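Local coordinates for protein 3,4-dihydroxy-2-butanone 4-phosphate synthase (Acinetobacter baumannii, PDB 6MNZ) that probably converts D-ribulose 5-phosphate to formate and 3,4-dihydroxy-2-butanone 4-phosphate for riboflavin biosynthesis, acting as a homodimer with magnesium or manganese, at residues 136-141 with 226-231; 204-209 with 327-332; 222-227 with 237-242; 338-343 with 357-362. All blocks are in the same frame, centred on the assembly; numbering follows the deposited sequence.

Contact 1 of 4, residues 136-141 with 226-231; sequences GVLHRA and YREIGN
Leu138 and His139 close a short 3-10 turn, in which His139 N bonds back to Gly136 O, and face the type II beta turn that runs from Glu228 to Asn231 at the end of strand 220-228. The one hydrogen bond across the gap runs from His139 NE2 to Ile229 O over 2.6 Å, with an N-H...O angle of 146°. It uses a lone pair in the carbonyl plane, and the oxygen lies 8° out of the imidazole plane, so the ring meets the turn edge-on. Leu138 CB sits over the centre of one ring face, which probably restricts its rotation. Glu228 CG is anti to the backbone N (chi1 -169°), and the extended chain sends the carboxylate toward His139, nearly perpendicular to the ring, with Glu228 OE1 3.2 Å from His139 CE1. Leu138 CD1 packs on Ile229 CB at 3.7 Å.

Arg140 and Ala141 belong to the predicted D-ribulose 5-phosphate site, and Arg140 forms a salt bridge with a sulfate ion, probably from the crystallisation liquor. The contact joins the synthase part to the GTP cyclohydrolase II-like part. Its chemistry implies a directional interface: one bond orients the ring edge toward the turn.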
loop_
_atom_site.group_PDB
_atom_site.type_symbol
_atom_site.label_atom_id
_atom_site.label_comp_id
_atom_site.label_asym_id
_atom_site.label_seq_id
_atom_site.Cartn_x
_atom_site.Cartn_y
_atom_site.Cartn_z
ATOM N N GLY A 136 17.072 -4.174 6.159
ATOM C CA GLY A 136 18.173 -4.320 5.229
ATOM C C GLY A 136 17.803 -5.228 4.073
ATOM O O GLY A 136 16.650 -5.282 3.632
ATOM N N VAL A 137 18.763 -6.057 3.675
ATOM C CA VAL A 137 18.652 -6.874 2.474
ATOM C C VAL A 137 17.671 -8.017 2.717
ATOM O O VAL A 137 17.374 -8.800 1.809
ATOM C CB VAL A 137 20.040 -7.397 2.058
ATOM C CG1 VAL A 137 19.941 -8.366 0.915
ATOM C CG2 VAL A 137 20.946 -6.244 1.672
ATOM N N LEU A 138 17.092 -8.073 3.918
ATOM C CA LEU A 138 16.080 -9.088 4.191
ATOM C C LEU A 138 14.832 -8.884 3.340
ATOM O O LEU A 138 14.061 -9.832 3.148
ATOM C CB LEU A 138 15.702 -9.077 5.669
ATOM C CG LEU A 138 16.795 -9.485 6.654
ATOM C CD1 LEU A 138 16.313 -9.242 8.075
ATOM C CD2 LEU A 138 17.197 -10.936 6.452
ATOM N N HIS A 139 14.500 -7.631 3.033
ATOM C CA HIS A 139 13.210 -7.294 2.443
ATOM C C HIS A 139 13.336 -6.630 1.084
ATOM O O HIS A 139 12.764 -7.123 0.105
ATOM C CB HIS A 139 12.429 -6.387 3.406
ATOM C CG HIS A 139 12.411 -6.883 4.817
ATOM N ND1 HIS A 139 11.862 -8.098 5.167
ATOM C CD2 HIS A 139 12.989 -6.396 5.940
ATOM C CE1 HIS A 139 12.082 -8.325 6.450
ATOM N NE2 HIS A 139 12.725 -7.286 6.953
ATOM N N ARG A 140 14.107 -5.550 0.982
ATOM C CA ARG A 140 14.477 -4.973 -0.304
ATOM C C ARG A 140 15.886 -5.424 -0.662
ATOM O O ARG A 140 16.847 -5.080 0.035
ATOM C CB ARG A 140 14.397 -3.447 -0.269
ATOM C CG ARG A 140 14.365 -2.815 -1.649
ATOM C CD ARG A 140 14.558 -1.308 -1.587
ATOM N NE ARG A 140 15.866 -0.906 -2.098
ATOM C CZ ARG A 140 16.096 0.199 -2.802
ATOM N NH1 ARG A 140 15.151 1.125 -2.909
ATOM N NH2 ARG A 140 17.339 0.502 -3.151
ATOM N N ALA A 141 16.018 -6.074 -1.813
ATOM C CA ALA A 141 17.314 -6.553 -2.293
ATOM C C ALA A 141 17.965 -5.547 -3.239
ATOM O O ALA A 141 18.400 -5.888 -4.338
ATOM C CB ALA A 141 17.140 -7.907 -2.970
ATOM N N TYR A 226 5.074 -15.850 13.595
ATOM C CA TYR A 226 6.471 -15.439 13.584
ATOM C C TYR A 226 6.603 -14.011 13.072
ATOM O O TYR A 226 5.757 -13.523 12.318
ATOM C CB TYR A 226 7.311 -16.375 12.712
ATOM C CG TYR A 226 7.450 -17.767 13.277
ATOM C CD1 TYR A 226 6.498 -18.742 13.017
ATOM C CD2 TYR A 226 8.528 -18.105 14.081
ATOM C CE1 TYR A 226 6.689 -20.046 13.426
ATOM C CE2 TYR A 226 8.739 -19.410 14.471
ATOM C CZ TYR A 226 7.761 -20.351 14.236
ATOM O OH TYR A 226 7.870 -21.604 14.792
ATOM N N ARG A 227 7.681 -13.347 13.486
ATOM C CA ARG A 227 8.075 -12.061 12.925
ATOM C C ARG A 227 9.563 -12.068 12.612
ATOM O O ARG A 227 10.374 -12.521 13.426
ATOM C CB ARG A 227 7.750 -10.916 13.892
ATOM C CG ARG A 227 6.472 -10.165 13.559
ATOM C CD ARG A 227 6.499 -8.749 14.115
ATOM N NE ARG A 227 6.431 -8.726 15.575
ATOM C CZ ARG A 227 5.311 -8.567 16.275
ATOM N NH1 ARG A 227 4.132 -8.536 15.664
ATOM N NH2 ARG A 227 5.363 -8.533 17.599
ATOM N N GLU A 228 9.924 -11.458 11.485
ATOM C CA GLU A 228 11.311 -11.337 11.060
ATOM C C GLU A 228 11.827 -9.922 11.294
ATOM O O GLU A 228 11.052 -8.967 11.387
ATOM C CB GLU A 228 11.478 -11.701 9.584
ATOM C CG GLU A 228 12.934 -11.847 9.172
ATOM C CD GLU A 228 13.105 -12.151 7.701
ATOM O OE1 GLU A 228 12.385 -11.528 6.893
ATOM O OE2 GLU A 228 14.162 -12.717 7.351
ATOM N N ILE A 229 13.145 -9.819 11.500
ATOM C CA ILE A 229 13.785 -8.519 11.657
ATOM C C ILE A 229 13.334 -7.595 10.540
ATOM O O ILE A 229 13.413 -7.942 9.357
ATOM C CB ILE A 229 15.317 -8.676 11.645
ATOM C CG1 ILE A 229 15.785 -9.607 12.764
ATOM C CG2 ILE A 229 15.991 -7.317 11.753
ATOM C CD1 ILE A 229 15.390 -9.164 14.157
ATOM N N GLY A 230 12.998 -6.363 10.908
ATOM C CA GLY A 230 12.590 -5.357 9.960
ATOM C C GLY A 230 11.107 -5.332 9.662
ATOM O O GLY A 230 10.585 -4.273 9.299
ATOM N N ASN A 231 10.394 -6.429 9.933
ATOM C CA ASN A 231 8.948 -6.419 10.114
ATOM C C ASN A 231 8.263 -5.660 8.985
ATOM O O ASN A 231 7.660 -4.605 9.218
ATOM C CB ASN A 231 8.594 -5.799 11.468
ATOM C CG ASN A 231 7.102 -5.701 11.691
ATOM O OD1 ASN A 231 6.477 -6.642 12.176
ATOM N ND2 ASN A 231 6.500 -4.638 11.169
#

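Contact 2 of 4, residues 204-209 with 327-332; sequences QTVERL and IGVGAQ
Gln332 OE1 accepts two consecutive backbone N-H groups, those of Thr205 and Val206, and around this oxygen the contact is at its tightest. Thr205 N lies 2.9 Å from Gln332 OE1 with an N-H...O angle of 134°, the donor tilted out of the amide plane. Val206 N is equally near Gln332 OE1, at 2.9 Å, but its angle of 124° makes that bond weak. The glutamine reaches the strand because its chain is extended beyond CG (chi2 178°), which carries the amide off helix 320-336 and across to the start of strand 206-215. Val206 adds the apolar share: its CG2 touches Gln332 OE1 at 3.5 Å, and the same methyl meets Val329 CG1 at 4.2 Å, a looser contact. Met200 of helix 192-202 packs on both Val329 and Gln332.

Toward solvent the fit is slacker. Gln204 is exposed and approaches chiefly through its backbone, Gln204 C standing 3.9 Å from Gln332 OE1, while its side chain lies farther off.

On the sheet side, Thr205 and Glu207 pair through their backbones with Ile229 and Arg227 of the neighbouring strand. Val206 N, between them, turns instead to the glutamine. The chemistry implies that a buried amide oxygen is met by two main-chain donors, one of them weakly, at the entry to the outermost strand, tying helix and sheet together by a polar grip as well as by valine packing.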
loop_
_atom_site.group_PDB
_atom_site.type_symbol
_atom_site.label_atom_id
_atom_site.label_comp_id
_atom_site.label_asym_id
_atom_site.label_seq_id
_atom_site.Cartn_x
_atom_site.Cartn_y
_atom_site.Cartn_z
ATOM N N GLN A 204 19.978 -15.458 13.370
ATOM C CA GLN A 204 18.600 -15.755 13.756
ATOM C C GLN A 204 17.742 -14.543 13.421
ATOM O O GLN A 204 17.738 -13.536 14.133
ATOM C CB GLN A 204 18.511 -16.113 15.233
ATOM C CG GLN A 204 17.199 -16.775 15.615
ATOM C CD GLN A 204 16.923 -16.715 17.104
ATOM O OE1 GLN A 204 17.053 -15.659 17.723
ATOM N NE2 GLN A 204 16.363 -17.792 17.640
ATOM N N THR A 205 17.128 -14.586 12.242
ATOM C CA THR A 205 16.383 -13.448 11.724
ATOM C C THR A 205 14.902 -13.493 12.080
ATOM O O THR A 205 14.257 -12.440 12.100
ATOM C CB THR A 205 16.542 -13.368 10.203
ATOM O OG1 THR A 205 17.895 -13.679 9.848
ATOM C CG2 THR A 205 16.203 -11.976 9.702
ATOM N N VAL A 206 14.372 -14.658 12.445
ATOM C CA VAL A 206 12.940 -14.838 12.654
ATOM C C VAL A 206 12.708 -15.214 14.110
ATOM O O VAL A 206 13.535 -15.900 14.721
ATOM C CB VAL A 206 12.362 -15.917 11.713
ATOM C CG1 VAL A 206 10.901 -16.184 12.045
ATOM C CG2 VAL A 206 12.522 -15.497 10.253
ATOM N N GLU A 207 11.647 -14.660 14.697
ATOM C CA GLU A 207 11.235 -14.991 16.054
ATOM C C GLU A 207 9.732 -15.233 16.094
ATOM O O GLU A 207 8.954 -14.443 15.549
ATOM C CB GLU A 207 11.614 -13.879 17.038
ATOM C CG GLU A 207 11.131 -14.117 18.458
ATOM C CD GLU A 207 11.263 -12.884 19.329
ATOM O OE1 GLU A 207 11.844 -11.887 18.849
ATOM O OE2 GLU A 207 10.564 -12.820 20.362
ATOM N N ARG A 208 9.331 -16.236 16.871
ATOM C CA ARG A 208 7.928 -16.558 17.084
ATOM C C ARG A 208 7.281 -15.590 18.072
ATOM O O ARG A 208 7.928 -15.058 18.980
ATOM C CB ARG A 208 7.775 -17.992 17.592
ATOM C CG ARG A 208 8.524 -18.287 18.879
ATOM C CD ARG A 208 8.821 -19.772 19.004
ATOM N NE ARG A 208 7.595 -20.558 19.103
ATOM C CZ ARG A 208 7.555 -21.885 19.155
ATOM N NH1 ARG A 208 8.679 -22.588 19.099
ATOM N NH2 ARG A 208 6.427 -22.489 19.502
ATOM N N LEU A 209 5.956 -15.482 17.970
ATOM C CA LEU A 209 5.178 -14.557 18.783
ATOM C C LEU A 209 4.307 -15.283 19.800
ATOM O O LEU A 209 4.394 -15.008 21.000
ATOM C CB LEU A 209 4.305 -13.675 17.877
ATOM C CG LEU A 209 5.005 -12.716 16.914
ATOM C CD1 LEU A 209 4.025 -11.644 16.456
ATOM C CD2 LEU A 209 6.228 -12.077 17.546
ATOM N N ILE A 327 12.634 -18.812 1.298
ATOM C CA ILE A 327 12.987 -20.086 1.908
ATOM C C ILE A 327 13.871 -19.891 3.130
ATOM O O ILE A 327 13.824 -20.710 4.055
ATOM C CB ILE A 327 13.661 -21.001 0.866
ATOM C CG1 ILE A 327 13.319 -22.470 1.146
ATOM C CG2 ILE A 327 15.172 -20.795 0.853
ATOM C CD1 ILE A 327 11.862 -22.828 0.888
ATOM N N GLY A 328 14.525 -18.734 3.251
ATOM C CA GLY A 328 15.240 -18.427 4.477
ATOM C C GLY A 328 14.313 -18.169 5.649
ATOM O O GLY A 328 14.550 -18.656 6.759
ATOM N N VAL A 329 13.238 -17.410 5.423
ATOM C CA VAL A 329 12.205 -17.267 6.445
ATOM C C VAL A 329 11.527 -18.607 6.693
ATOM O O VAL A 329 11.442 -19.076 7.834
ATOM C CB VAL A 329 11.188 -16.186 6.035
ATOM C CG1 VAL A 329 9.992 -16.178 6.984
ATOM C CG2 VAL A 329 11.853 -14.821 6.010
ATOM N N GLY A 330 11.157 -19.301 5.617
ATOM C CA GLY A 330 10.523 -20.599 5.767
ATOM C C GLY A 330 11.417 -21.627 6.430
ATOM O O GLY A 330 10.933 -22.483 7.174
ATOM N N ALA A 331 12.735 -21.483 6.280
ATOM C CA ALA A 331 13.654 -22.472 6.829
ATOM C C ALA A 331 13.898 -22.244 8.316
ATOM O O ALA A 331 13.942 -23.205 9.093
ATOM C CB ALA A 331 14.977 -22.445 6.064
ATOM N N GLN A 332 13.979 -20.981 8.741
ATOM C CA GLN A 332 14.139 -20.691 10.160
ATOM C C GLN A 332 12.885 -21.043 10.948
ATOM O O GLN A 332 12.984 -21.523 12.083
ATOM C CB GLN A 332 14.491 -19.218 10.358
ATOM C CG GLN A 332 15.827 -18.816 9.754
ATOM C CD GLN A 332 16.126 -17.336 9.920
ATOM O OE1 GLN A 332 15.761 -16.726 10.926
ATOM N NE2 GLN A 332 16.756 -16.742 8.912
#

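Contact 3 of 4, residues 222-227 with 237-242; sequences ELYRYR and ALVKGE
Tyr224 and Tyr226 both present ring edges to strand 235-239. Near the plane of the Tyr224 ring, at its edge, lie Ala237 O and Glu222 O; Val239 CG2 approaches the same ring obliquely, 3.6 Å from Tyr224 CE2. At the edge of the Tyr226 ring, Ala237 CB stands 3.9 Å from Tyr226 CE1. Tyr224 CG is anti to its carbonyl carbon (chi1 -60°), which leans the ring along the strand toward Val239. Beyond the two strands, Ile333 and Leu337 pack against Tyr226, whose hydroxyl is hydrogen-bonded to Asp336.

The strands form an antiparallel beta hairpin within the mixed sheet of the GTP cyclohydrolase II-like part. The axes of residues 222-227 and 237-239 come within 5.1 Å, their directions 156° apart. Two hydrogen-bonded pairs, Glu222 with Val239 and Tyr224 with Ala237, flank the non-hydrogen-bonded pair Leu223 with Leu238. Glu222 N to Val239 O measures 3.2 Å and is almost straight at 171°. Its return bond, Val239 N to Glu222 O, has the same 3.2 Å length. In the second pair Tyr224 N reaches Ala237 O at 3.1 Å, whereas the bond from Ala237 N to Tyr224 O, at 2.9 Å, is clearly bent.

On the sheet face opposite the tyrosines, Leu223 and Leu238 lie side by side and point the same way, their CD1 atoms 4.0 Å apart. Leu238 also packs on Leu261 of the second subunit, which brings this face of the hairpin to the dimer contact.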
loop_
_atom_site.group_PDB
_atom_site.type_symbol
_atom_site.label_atom_id
_atom_site.label_comp_id
_atom_site.label_asym_id
_atom_site.label_seq_id
_atom_site.Cartn_x
_atom_site.Cartn_y
_atom_site.Cartn_z
ATOM N N GLU A 222 -2.141 -26.103 15.065
ATOM C CA GLU A 222 -1.467 -25.167 15.954
ATOM C C GLU A 222 -0.933 -23.989 15.147
ATOM O O GLU A 222 -0.249 -24.181 14.137
ATOM C CB GLU A 222 -0.324 -25.855 16.702
ATOM C CG GLU A 222 -0.743 -27.089 17.477
ATOM C CD GLU A 222 -1.664 -26.766 18.639
ATOM O OE1 GLU A 222 -1.735 -25.582 19.032
ATOM O OE2 GLU A 222 -2.269 -27.704 19.196
ATOM N N LEU A 223 -1.276 -22.775 15.578
ATOM C CA LEU A 223 -0.871 -21.551 14.894
ATOM C C LEU A 223 0.383 -21.004 15.566
ATOM O O LEU A 223 0.300 -20.392 16.635
ATOM C CB LEU A 223 -1.996 -20.519 14.927
ATOM C CG LEU A 223 -2.194 -19.672 13.673
ATOM C CD1 LEU A 223 -2.848 -20.493 12.578
ATOM C CD2 LEU A 223 -3.026 -18.442 13.996
ATOM N N TYR A 224 1.494 -21.025 14.836
ATOM C CA TYR A 224 2.716 -20.333 15.236
ATOM C C TYR A 224 2.823 -19.037 14.440
ATOM O O TYR A 224 2.855 -19.063 13.206
ATOM C CB TYR A 224 3.936 -21.227 15.014
ATOM C CG TYR A 224 3.899 -22.524 15.797
ATOM C CD1 TYR A 224 4.878 -22.813 16.738
ATOM C CD2 TYR A 224 2.997 -23.531 15.472
ATOM C CE1 TYR A 224 4.921 -24.043 17.372
ATOM C CE2 TYR A 224 2.955 -24.712 16.191
ATOM C CZ TYR A 224 3.927 -24.965 17.135
ATOM O OH TYR A 224 3.947 -26.171 17.796
ATOM N N ARG A 225 2.735 -17.906 15.139
ATOM C CA ARG A 225 2.969 -16.596 14.545
ATOM C C ARG A 225 4.430 -16.193 14.709
ATOM O O ARG A 225 4.933 -16.107 15.834
ATOM C CB ARG A 225 2.055 -15.550 15.186
ATOM C CG ARG A 225 0.615 -15.606 14.691
ATOM C CD ARG A 225 -0.340 -14.871 15.624
ATOM N NE ARG A 225 -0.684 -13.543 15.122
ATOM C CZ ARG A 225 -0.205 -12.399 15.605
ATOM N NH1 ARG A 225 0.620 -12.392 16.649
ATOM N NH2 ARG A 225 -0.607 -11.248 15.084
ATOM N N TYR A 226 5.074 -15.850 13.595
ATOM C CA TYR A 226 6.471 -15.439 13.584
ATOM C C TYR A 226 6.603 -14.011 13.072
ATOM O O TYR A 226 5.757 -13.523 12.318
ATOM C CB TYR A 226 7.311 -16.375 12.712
ATOM C CG TYR A 226 7.450 -17.767 13.277
ATOM C CD1 TYR A 226 6.498 -18.742 13.017
ATOM C CD2 TYR A 226 8.528 -18.105 14.081
ATOM C CE1 TYR A 226 6.689 -20.046 13.426
ATOM C CE2 TYR A 226 8.739 -19.410 14.471
ATOM C CZ TYR A 226 7.761 -20.351 14.236
ATOM O OH TYR A 226 7.870 -21.604 14.792
ATOM N N ARG A 227 7.681 -13.347 13.486
ATOM C CA ARG A 227 8.075 -12.061 12.925
ATOM C C ARG A 227 9.563 -12.068 12.612
ATOM O O ARG A 227 10.374 -12.521 13.426
ATOM C CB ARG A 227 7.750 -10.916 13.892
ATOM C CG ARG A 227 6.472 -10.165 13.559
ATOM C CD ARG A 227 6.499 -8.749 14.115
ATOM N NE ARG A 227 6.431 -8.726 15.575
ATOM C CZ ARG A 227 5.311 -8.567 16.275
ATOM N NH1 ARG A 227 4.132 -8.536 15.664
ATOM N NH2 ARG A 227 5.363 -8.533 17.599
ATOM N N ALA A 237 2.785 -20.523 10.721
ATOM C CA ALA A 237 3.113 -21.924 10.465
ATOM C C ALA A 237 2.000 -22.786 11.042
ATOM O O ALA A 237 1.721 -22.709 12.242
ATOM C CB ALA A 237 4.464 -22.292 11.073
ATOM N N LEU A 238 1.228 -23.413 10.157
ATOM C CA LEU A 238 0.205 -24.374 10.549
ATOM C C LEU A 238 0.831 -25.757 10.695
ATOM O O LEU A 238 1.407 -26.286 9.738
ATOM C CB LEU A 238 -0.924 -24.403 9.520
ATOM C CG LEU A 238 -1.929 -23.254 9.608
ATOM C CD1 LEU A 238 -1.296 -21.955 9.144
ATOM C CD2 LEU A 238 -3.173 -23.568 8.790
ATOM N N VAL A 239 0.780 -26.306 11.909
ATOM C CA VAL A 239 1.410 -27.580 12.231
ATOM C C VAL A 239 0.325 -28.583 12.600
ATOM O O VAL A 239 -0.661 -28.233 13.258
ATOM C CB VAL A 239 2.427 -27.438 13.383
ATOM C CG1 VAL A 239 3.092 -28.774 13.672
ATOM C CG2 VAL A 239 3.465 -26.385 13.038
ATOM N N LYS A 240 0.480 -29.815 12.116
ATOM C CA LYS A 240 -0.298 -30.954 12.588
ATOM C C LYS A 240 0.664 -32.055 13.006
ATOM O O LYS A 240 1.417 -32.570 12.173
ATOM C CB LYS A 240 -1.258 -31.458 11.505
ATOM C CG LYS A 240 -2.054 -32.705 11.886
ATOM C CD LYS A 240 -3.081 -32.420 12.979
ATOM C CE LYS A 240 -3.429 -33.681 13.761
ATOM N NZ LYS A 240 -4.885 -33.770 14.063
ATOM N N GLY A 241 0.543 -32.498 14.249
ATOM C CA GLY A 241 1.462 -33.460 14.815
ATOM C C GLY A 241 2.571 -32.809 15.615
ATOM O O GLY A 241 2.461 -31.683 16.104
ATOM N N GLU A 242 3.684 -33.537 15.715
ATOM C CA GLU A 242 4.887 -33.063 16.400
ATOM C C GLU A 242 6.077 -33.243 15.468
ATOM O O GLU A 242 6.664 -34.334 15.405
ATOM C CB GLU A 242 5.104 -33.810 17.715
ATOM C CG GLU A 242 4.032 -33.550 18.761
ATOM C CD GLU A 242 2.839 -34.481 18.627
ATOM O OE1 GLU A 242 2.857 -35.360 17.739
ATOM O OE2 GLU A 242 1.900 -34.365 19.443
#

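Contact 4 of 4, residues 338-343 with 357-362; sequences GVEKMK and FNLEVV
Met342 runs across Val361, and its side chain can be followed atom by atom from the backbone outward. Met342 CB lies 3.5 Å from Val361 CG1 and also approaches the carbonyl oxygen of that residue. CG, anti to the methionine's own carbonyl carbon (chi1 -83°), runs close by the same methyl, and SD stays beside it, with Met342 SD to Val361 CG1 at 4.0 Å. The placing of the terminal methyl against Val361 is doubtful; on its other approach, Met342 CE comes to 4.1 Å from Val362 CG2. Leu334 of helix 320-336, Val250 and Leu354 also touch the methionine.

The backbone supplies the polar link. Met342 N donates to Val361 O over 2.6 Å with an N-H...O angle of 156°, the donor tilted 23° from the carbonyl plane. Lys341 CA adds a C-H...O contact to the same oxygen, Val361 O, at 3.3 Å. Toward solvent the packing thins: the extended Glu340 brings OE1 to Leu359 CD2 at 3.7 Å, an acid oxygen beside a methyl.

Gly338 ends the preceding helix in a Schellman motif, and the chain then enters strand 342-344. Met342 pairs with Val362 in a parallel bridge, their side chains on one sheet face, while Lys343 bonds through its backbone to Thr248 and Val250. A helix running into a parallel strand flanked by parallel neighbours is typical of an alpha/beta layer, here at the outermost-strand end of the mixed sheet.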
loop_
_atom_site.group_PDB
_atom_site.type_symbol
_atom_site.label_atom_id
_atom_site.label_comp_id
_atom_site.label_asym_id
_atom_site.label_seq_id
_atom_site.Cartn_x
_atom_site.Cartn_y
_atom_site.Cartn_z
ATOM N N GLY A 338 11.474 -27.593 14.879
ATOM C CA GLY A 338 12.150 -28.855 15.092
ATOM C C GLY A 338 12.111 -29.799 13.915
ATOM O O GLY A 338 12.172 -31.019 14.110
ATOM N N VAL A 339 11.986 -29.278 12.702
ATOM C CA VAL A 339 11.987 -30.104 11.502
ATOM C C VAL A 339 13.424 -30.445 11.128
ATOM O O VAL A 339 14.323 -29.601 11.207
ATOM C CB VAL A 339 11.264 -29.380 10.353
ATOM C CG1 VAL A 339 11.247 -30.245 9.103
ATOM C CG2 VAL A 339 9.850 -29.012 10.774
ATOM N N GLU A 340 13.650 -31.711 10.778
ATOM C CA GLU A 340 14.974 -32.198 10.407
ATOM C C GLU A 340 14.990 -33.010 9.121
ATOM O O GLU A 340 16.042 -33.077 8.474
ATOM C CB GLU A 340 15.568 -33.053 11.538
ATOM C CG GLU A 340 17.069 -33.292 11.417
ATOM C CD GLU A 340 17.608 -34.216 12.494
ATOM O OE1 GLU A 340 18.680 -34.818 12.278
ATOM O OE2 GLU A 340 16.950 -34.354 13.547
ATOM N N LYS A 341 13.868 -33.599 8.713
ATOM C CA LYS A 341 13.790 -34.353 7.469
ATOM C C LYS A 341 12.395 -34.167 6.895
ATOM O O LYS A 341 11.403 -34.366 7.603
ATOM C CB LYS A 341 14.073 -35.841 7.703
ATOM C CG LYS A 341 15.512 -36.160 8.083
ATOM C CD LYS A 341 15.703 -37.652 8.323
ATOM C CE LYS A 341 17.063 -37.951 8.936
ATOM N NZ LYS A 341 17.228 -39.395 9.266
ATOM N N MET A 342 12.320 -33.785 5.622
ATOM C CA MET A 342 11.118 -33.184 5.062
ATOM C C MET A 342 10.597 -34.037 3.917
ATOM O O MET A 342 11.372 -34.572 3.119
ATOM C CB MET A 342 11.371 -31.763 4.547
ATOM C CG MET A 342 11.310 -30.687 5.617
ATOM S SD MET A 342 11.349 -29.020 4.929
ATOM C CE MET A 342 13.002 -28.939 4.239
ATOM N N LYS A 343 9.288 -33.947 3.709
ATOM C CA LYS A 343 8.640 -34.376 2.472
ATOM C C LYS A 343 7.980 -33.151 1.847
ATOM O O LYS A 343 6.925 -32.703 2.307
ATOM C CB LYS A 343 7.634 -35.486 2.758
ATOM C CG LYS A 343 6.531 -35.644 1.729
ATOM C CD LYS A 343 5.726 -36.906 2.010
ATOM C CE LYS A 343 4.300 -36.802 1.494
ATOM N NZ LYS A 343 3.505 -38.015 1.833
ATOM N N PHE A 357 20.689 -25.377 6.846
ATOM C CA PHE A 357 19.581 -25.582 7.772
ATOM C C PHE A 357 19.470 -27.092 7.952
ATOM O O PHE A 357 18.935 -27.786 7.082
ATOM C CB PHE A 357 18.295 -24.962 7.236
ATOM C CG PHE A 357 18.426 -23.498 6.895
ATOM C CD1 PHE A 357 19.068 -23.099 5.734
ATOM C CD2 PHE A 357 17.851 -22.528 7.700
ATOM C CE1 PHE A 357 19.219 -21.757 5.435
ATOM C CE2 PHE A 357 17.913 -21.188 7.351
ATOM C CZ PHE A 357 18.600 -20.803 6.218
ATOM N N ASN A 358 19.932 -27.598 9.093
ATOM C CA ASN A 358 19.356 -28.830 9.605
ATOM C C ASN A 358 19.512 -29.990 8.633
ATOM O O ASN A 358 18.488 -30.529 8.218
ATOM C CB ASN A 358 17.862 -28.681 9.919
ATOM C CG ASN A 358 17.600 -27.928 11.207
ATOM O OD1 ASN A 358 16.544 -27.312 11.352
ATOM N ND2 ASN A 358 18.424 -28.179 12.221
ATOM N N LEU A 359 20.667 -30.647 8.617
ATOM C CA LEU A 359 21.266 -31.276 7.444
ATOM C C LEU A 359 20.271 -31.732 6.380
ATOM O O LEU A 359 19.286 -31.031 6.156
ATOM C CB LEU A 359 21.984 -32.543 7.927
ATOM C CG LEU A 359 20.874 -33.390 8.606
ATOM C CD1 LEU A 359 20.183 -34.402 7.671
ATOM C CD2 LEU A 359 21.360 -34.101 9.865
ATOM N N GLU A 360 20.748 -32.537 5.426
ATOM C CA GLU A 360 20.208 -32.541 4.072
ATOM C C GLU A 360 18.755 -33.001 4.104
ATOM O O GLU A 360 18.482 -34.174 4.383
ATOM C CB GLU A 360 21.037 -33.476 3.178
ATOM C CG GLU A 360 20.320 -34.021 1.938
ATOM C CD GLU A 360 21.144 -35.067 1.200
ATOM O OE1 GLU A 360 22.277 -35.346 1.645
ATOM O OE2 GLU A 360 20.583 -35.748 0.315
ATOM N N VAL A 361 17.845 -32.022 4.172
ATOM C CA VAL A 361 16.548 -32.239 4.806
ATOM C C VAL A 361 15.567 -32.968 3.905
ATOM O O VAL A 361 14.608 -33.568 4.406
ATOM C CB VAL A 361 15.865 -30.917 5.206
ATOM C CG1 VAL A 361 14.551 -31.191 5.889
ATOM C CG2 VAL A 361 16.731 -30.102 6.115
ATOM N N VAL A 362 15.873 -33.083 2.618
ATOM C CA VAL A 362 14.902 -33.479 1.605
ATOM C C VAL A 362 15.321 -34.837 1.059
ATOM O O VAL A 362 16.439 -34.993 0.553
ATOM C CB VAL A 362 14.791 -32.432 0.487
ATOM C CG1 VAL A 362 13.590 -32.726 -0.398
ATOM C CG2 VAL A 362 14.686 -31.034 1.081
#

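Overall arrangement
Contacts 2, 3 and 4 build the GTP cyclohydrolase II-like part, whereas contact 1 ties it to the synthase part. Contacts 1 and 3 share strand 220-228, one at its terminal turn and the other along its length; contact 2 adds the neighbouring strand 206-215, and Thr205 O probably receives Ile229 N of contact 1. Helix 320-336 links contacts 2 and 4, where Ala331 packs on Phe357. Contacts 2 and 3 are buried, the first depending on a side-chain amide and the second on a backbone ladder. Contacts 1 and 4 are partly buried and mix a single hydrogen bond with apolar packing. Contact 4 reaches the opposite sheet edge from contact 2.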